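Purine nucleoside phosphorylase (Schistosoma mansoni, PDB 6B7I) catalyses the reversible phosphorolysis of purine nucleosides such as inosine and guanosine, probably releasing the free base and ribose 1-phosphate. Local coordinates at residues R78-M83 with E279-L284. Sequence-based numbering, arbitrary orientation.
With CXJ ((2S)-(3,5-difluorophenyl)(hydroxy)acetic acid), chain I.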
ATOM      1  N   ARG A  78      23.601  31.680 -10.351  1.00 35.13           N
ATOM      2  CA  ARG A  78      22.378  31.536  -9.568  1.00 35.86           C
ATOM      3  C   ARG A  78      22.713  30.985  -8.185  1.00 36.44           C
ATOM      4  O   ARG A  78      23.678  30.243  -8.013  1.00 40.76           O
ATOM      5  CB  ARG A  78      21.361  30.597 -10.238  1.00 38.81           C
ATOM      6  CG  ARG A  78      21.257  30.686 -11.763  1.00 40.76           C
ATOM      7  CD  ARG A  78      20.695  32.019 -12.269  1.00 38.58           C
ATOM      8  NE  ARG A  78      19.298  32.303 -11.895  1.00 37.20           N
ATOM      9  CZ  ARG A  78      18.224  31.967 -12.611  1.00 38.74           C
ATOM     10  NH1 ARG A  78      18.342  31.271 -13.734  1.00 37.35           N
ATOM     11  NH2 ARG A  78      17.012  32.306 -12.191  1.00 39.33           N
ATOM     12  N   LYS A  79      21.895  31.333  -7.201  1.00 33.56           N
ATOM     13  CA  LYS A  79      22.087  30.866  -5.832  1.00 37.28           C
ATOM     14  C   LYS A  79      21.324  29.561  -5.623  1.00 32.54           C
ATOM     15  O   LYS A  79      20.115  29.499  -5.870  1.00 31.87           O
ATOM     16  CB  LYS A  79      21.609  31.924  -4.829  1.00 33.93           C
ATOM     17  CG  LYS A  79      22.368  33.263  -4.886  1.00 40.34           C
ATOM     18  CD  LYS A  79      23.805  33.114  -4.419  1.00 57.03           C
ATOM     19  CE  LYS A  79      24.586  34.439  -4.527  1.00 68.33           C
ATOM     20  NZ  LYS A  79      25.120  34.695  -5.903  1.00 69.94           N
ATOM     21  N   ILE A  80      22.015  28.518  -5.150  1.00 30.75           N
ATOM     22  CA  ILE A  80      21.369  27.218  -5.022  1.00 30.09           C
ATOM     23  C   ILE A  80      21.636  26.575  -3.663  1.00 29.98           C
ATOM     24  O   ILE A  80      22.565  26.943  -2.937  1.00 30.40           O
ATOM     25  CB  ILE A  80      21.795  26.257  -6.154  1.00 36.71           C
ATOM     26  CG1 ILE A  80      23.233  25.803  -5.991  1.00 41.03           C
ATOM     27  CG2 ILE A  80      21.653  26.920  -7.520  1.00 42.10           C
ATOM     28  CD1 ILE A  80      23.410  24.364  -6.365  1.00 48.75           C
ATOM     29  N   VAL A  81      20.795  25.580  -3.345  1.00 29.21           N
ATOM     30  CA  VAL A  81      20.973  24.681  -2.202  1.00 29.03           C
ATOM     31  C   VAL A  81      20.768  23.241  -2.686  1.00 27.48           C
ATOM     32  O   VAL A  81      19.770  22.941  -3.350  1.00 27.30           O
ATOM     33  CB  VAL A  81      20.023  25.030  -1.032  1.00 28.12           C
ATOM     34  CG1 VAL A  81      18.548  25.056  -1.449  1.00 28.47           C
ATOM     35  CG2 VAL A  81      20.205  24.053   0.133  1.00 30.21           C
ATOM     36  N   ALA A  82      21.712  22.355  -2.351  1.00 27.41           N
ATOM     37  CA  ALA A  82      21.671  20.946  -2.752  1.00 27.71           C
ATOM     38  C   ALA A  82      21.615  20.018  -1.539  1.00 30.07           C
ATOM     39  O   ALA A  82      22.291  20.263  -0.531  1.00 28.11           O
ATOM     40  CB  ALA A  82      22.898  20.581  -3.594  1.00 28.95           C
ATOM     41  N   MET A  83      20.857  18.921  -1.667  1.00 26.14           N
ATOM     42  CA  MET A  83      20.940  17.795  -0.735  1.00 28.49           C
ATOM     43  C   MET A  83      21.969  16.791  -1.252  1.00 30.72           C
ATOM     44  O   MET A  83      21.815  16.256  -2.359  1.00 34.46           O
ATOM     45  CB  MET A  83      19.581  17.112  -0.585  1.00 26.40           C
ATOM     46  CG  MET A  83      18.533  17.969   0.084  1.00 28.10           C
ATOM     47  SD  MET A  83      16.964  17.129   0.459  1.00 33.10           S
ATOM     48  CE  MET A  83      17.422  16.158   1.906  1.00 37.22           C
ATOM     49  N   GLU A 279      23.445  24.166 -17.429  1.00 36.20           N
ATOM     50  CA  GLU A 279      22.842  25.114 -18.368  1.00 34.58           C
ATOM     51  C   GLU A 279      21.365  25.366 -18.053  1.00 35.82           C
ATOM     52  O   GLU A 279      20.883  26.495 -18.218  1.00 34.18           O
ATOM     53  CB  GLU A 279      23.013  24.589 -19.789  1.00 34.59           C
ATOM     54  CG  GLU A 279      22.495  25.485 -20.899  1.00 40.31           C
ATOM     55  CD  GLU A 279      23.294  26.766 -21.097  1.00 49.05           C
ATOM     56  OE1 GLU A 279      24.304  26.975 -20.395  1.00 48.19           O
ATOM     57  OE2 GLU A 279      22.907  27.569 -21.976  1.00 49.46           O
ATOM     58  N   ILE A 280      20.625  24.333 -17.639  1.00 31.51           N
ATOM     59  CA  ILE A 280      19.244  24.522 -17.181  1.00 28.47           C
ATOM     60  C   ILE A 280      19.200  25.543 -16.043  1.00 32.34           C
ATOM     61  O   ILE A 280      18.382  26.474 -16.049  1.00 30.71           O
ATOM     62  CB  ILE A 280      18.633  23.176 -16.738  1.00 27.69           C
ATOM     63  CG1 ILE A 280      18.453  22.231 -17.947  1.00 29.47           C
ATOM     64  CG2 ILE A 280      17.272  23.397 -16.001  1.00 29.28           C
ATOM     65  CD1 ILE A 280      18.073  20.750 -17.593  1.00 29.36           C
ATOM     66  N   ILE A 281      20.075  25.366 -15.041  1.00 28.93           N
ATOM     67  CA  ILE A 281      20.149  26.289 -13.905  1.00 28.73           C
ATOM     68  C   ILE A 281      20.424  27.711 -14.388  1.00 31.37           C
ATOM     69  O   ILE A 281      19.776  28.673 -13.952  1.00 31.40           O
ATOM     70  CB  ILE A 281      21.227  25.817 -12.906  1.00 29.10           C
ATOM     71  CG1 ILE A 281      20.747  24.552 -12.165  1.00 27.94           C
ATOM     72  CG2 ILE A 281      21.569  26.922 -11.899  1.00 32.55           C
ATOM     73  CD1 ILE A 281      21.834  23.848 -11.324  1.00 30.90           C
ATOM     74  N   THR A 282      21.413  27.864 -15.269  1.00 32.03           N
ATOM     75  CA  THR A 282      21.780  29.192 -15.765  1.00 30.87           C
ATOM     76  C   THR A 282      20.590  29.895 -16.415  1.00 36.38           C
ATOM     77  O   THR A 282      20.414  31.111 -16.252  1.00 37.64           O
ATOM     78  CB  THR A 282      22.943  29.077 -16.754  1.00 32.77           C
ATOM     79  OG1 THR A 282      24.061  28.436 -16.132  1.00 36.28           O
ATOM     80  CG2 THR A 282      23.389  30.460 -17.211  1.00 34.87           C
ATOM     81  N   ARG A 283      19.748  29.144 -17.132  1.00 35.46           N
ATOM     82  CA  ARG A 283      18.727  29.716 -17.997  1.00 36.05           C
ATOM     83  C   ARG A 283      17.298  29.694 -17.472  1.00 33.24           C
ATOM     84  O   ARG A 283      16.425  30.293 -18.113  1.00 36.01           O
ATOM     85  CB  ARG A 283      18.750  29.000 -19.351  1.00 35.87           C
ATOM     86  CG  ARG A 283      19.610  29.809 -20.330  1.00 54.45           C
ATOM     87  CD  ARG A 283      20.067  29.050 -21.511  1.00 53.49           C
ATOM     88  NE  ARG A 283      19.020  28.860 -22.494  1.00 37.38           N
ATOM     89  CZ  ARG A 283      19.174  28.091 -23.564  1.00 40.48           C
ATOM     90  NH1 ARG A 283      20.341  27.493 -23.773  1.00 39.55           N
ATOM     91  NH2 ARG A 283      18.182  27.938 -24.431  1.00 39.89           N
ATOM     92  N   LEU A 284      17.002  29.029 -16.366  1.00 34.81           N
ATOM     93  CA  LEU A 284      15.585  28.865 -16.082  1.00 37.70           C
ATOM     94  C   LEU A 284      15.002  30.156 -15.502  1.00 46.44           C
ATOM     95  O   LEU A 284      15.732  31.009 -14.990  1.00 46.51           O
ATOM     96  CB  LEU A 284      15.349  27.678 -15.137  1.00 41.76           C
ATOM     97  CG  LEU A 284      16.036  27.674 -13.772  1.00 35.13           C
ATOM     98  CD1 LEU A 284      15.331  28.590 -12.770  1.00 43.55           C
ATOM     99  CD2 LEU A 284      16.132  26.263 -13.195  1.00 41.49           C
TER
HETATM  100  C7  CXJ I 308      12.652  28.415 -23.573  0.88 44.37           C
HETATM  101  C4  CXJ I 308      11.991  28.456 -20.839  0.88 41.33           C
HETATM  102  C5  CXJ I 308      11.527  27.475 -21.580  0.88 35.42           C
HETATM  103  C6  CXJ I 308      11.908  27.479 -23.046  0.88 41.55           C
HETATM  104  C3  CXJ I 308      12.863  29.578 -21.396  0.88 45.28           C
HETATM  105  C2  CXJ I 308      13.169  29.553 -22.689  0.88 41.74           C
HETATM  106  C1  CXJ I 308      15.465  30.088 -23.342  0.88 38.43           C
HETATM  107  F1  CXJ I 308      11.469  26.481 -23.865  0.88 39.90           F
HETATM  108  F   CXJ I 308      11.688  28.500 -19.510  0.88 41.86           F
HETATM  109  C   CXJ I 308      14.044  30.630 -23.313  0.88 50.45           C
HETATM  110  O   CXJ I 308      13.623  30.886 -24.622  0.88 56.40           O
HETATM  111  O1  CXJ I 308      16.213  30.279 -22.346  0.88 40.53           O
HETATM  112  O2  CXJ I 308      15.861  29.456 -24.359  0.88 38.89           O
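Arg78, at the start of strand 78-84, lies against Ile281, Thr282 and Leu284 at the end of helix 259-283. Its CB is 4.0 Å from CG2 of Ile281, and CG passes the same methyl group at 3.8 Å, the two side chains running past each other in opposite directions. CG also lies 3.3 Å from Ile281 O, and CD and NE continue past that carbonyl at longer range. Ile80 CG2 extends the apolar patch at 4.4 Å from Ile281 CG2, a looser approach. Beyond CG the Arg78 chain bends twice (chi2 -67°, chi3 -65°), carrying the guanidinium to the carboxyl end of the helix. There NH1 donates to Leu284 O at 2.9 Å with an N-H...O angle of 163°; the oxygen lies close to the guanidinium plane and receives the donor on a lone pair. Weak bonds supplement it, from NH1 to Thr282 O and from NH2 to Leu284 O, the latter 3.3 Å long. A positive charge beside these carbonyls should suit the negative end of the helix dipole. The CB of Arg283 is directed away from the strand, and its guanidinium engages the bound difluoromandelate: NE donates to O1 and NH2 to O2, the latter at 2.8 Å, a two-bond pairing of guanidinium and carboxylate, while NH1 forms salt bridges with Glu279 and with Glu182 of helix 170-182. The ligand is also bonded to Lys178 of that helix. Arg78 thus binds carbonyl oxygens at and just beyond the helix C-terminus, joining the final helix to the mixed sheet of the phosphorylase-superfamily alpha/beta fold.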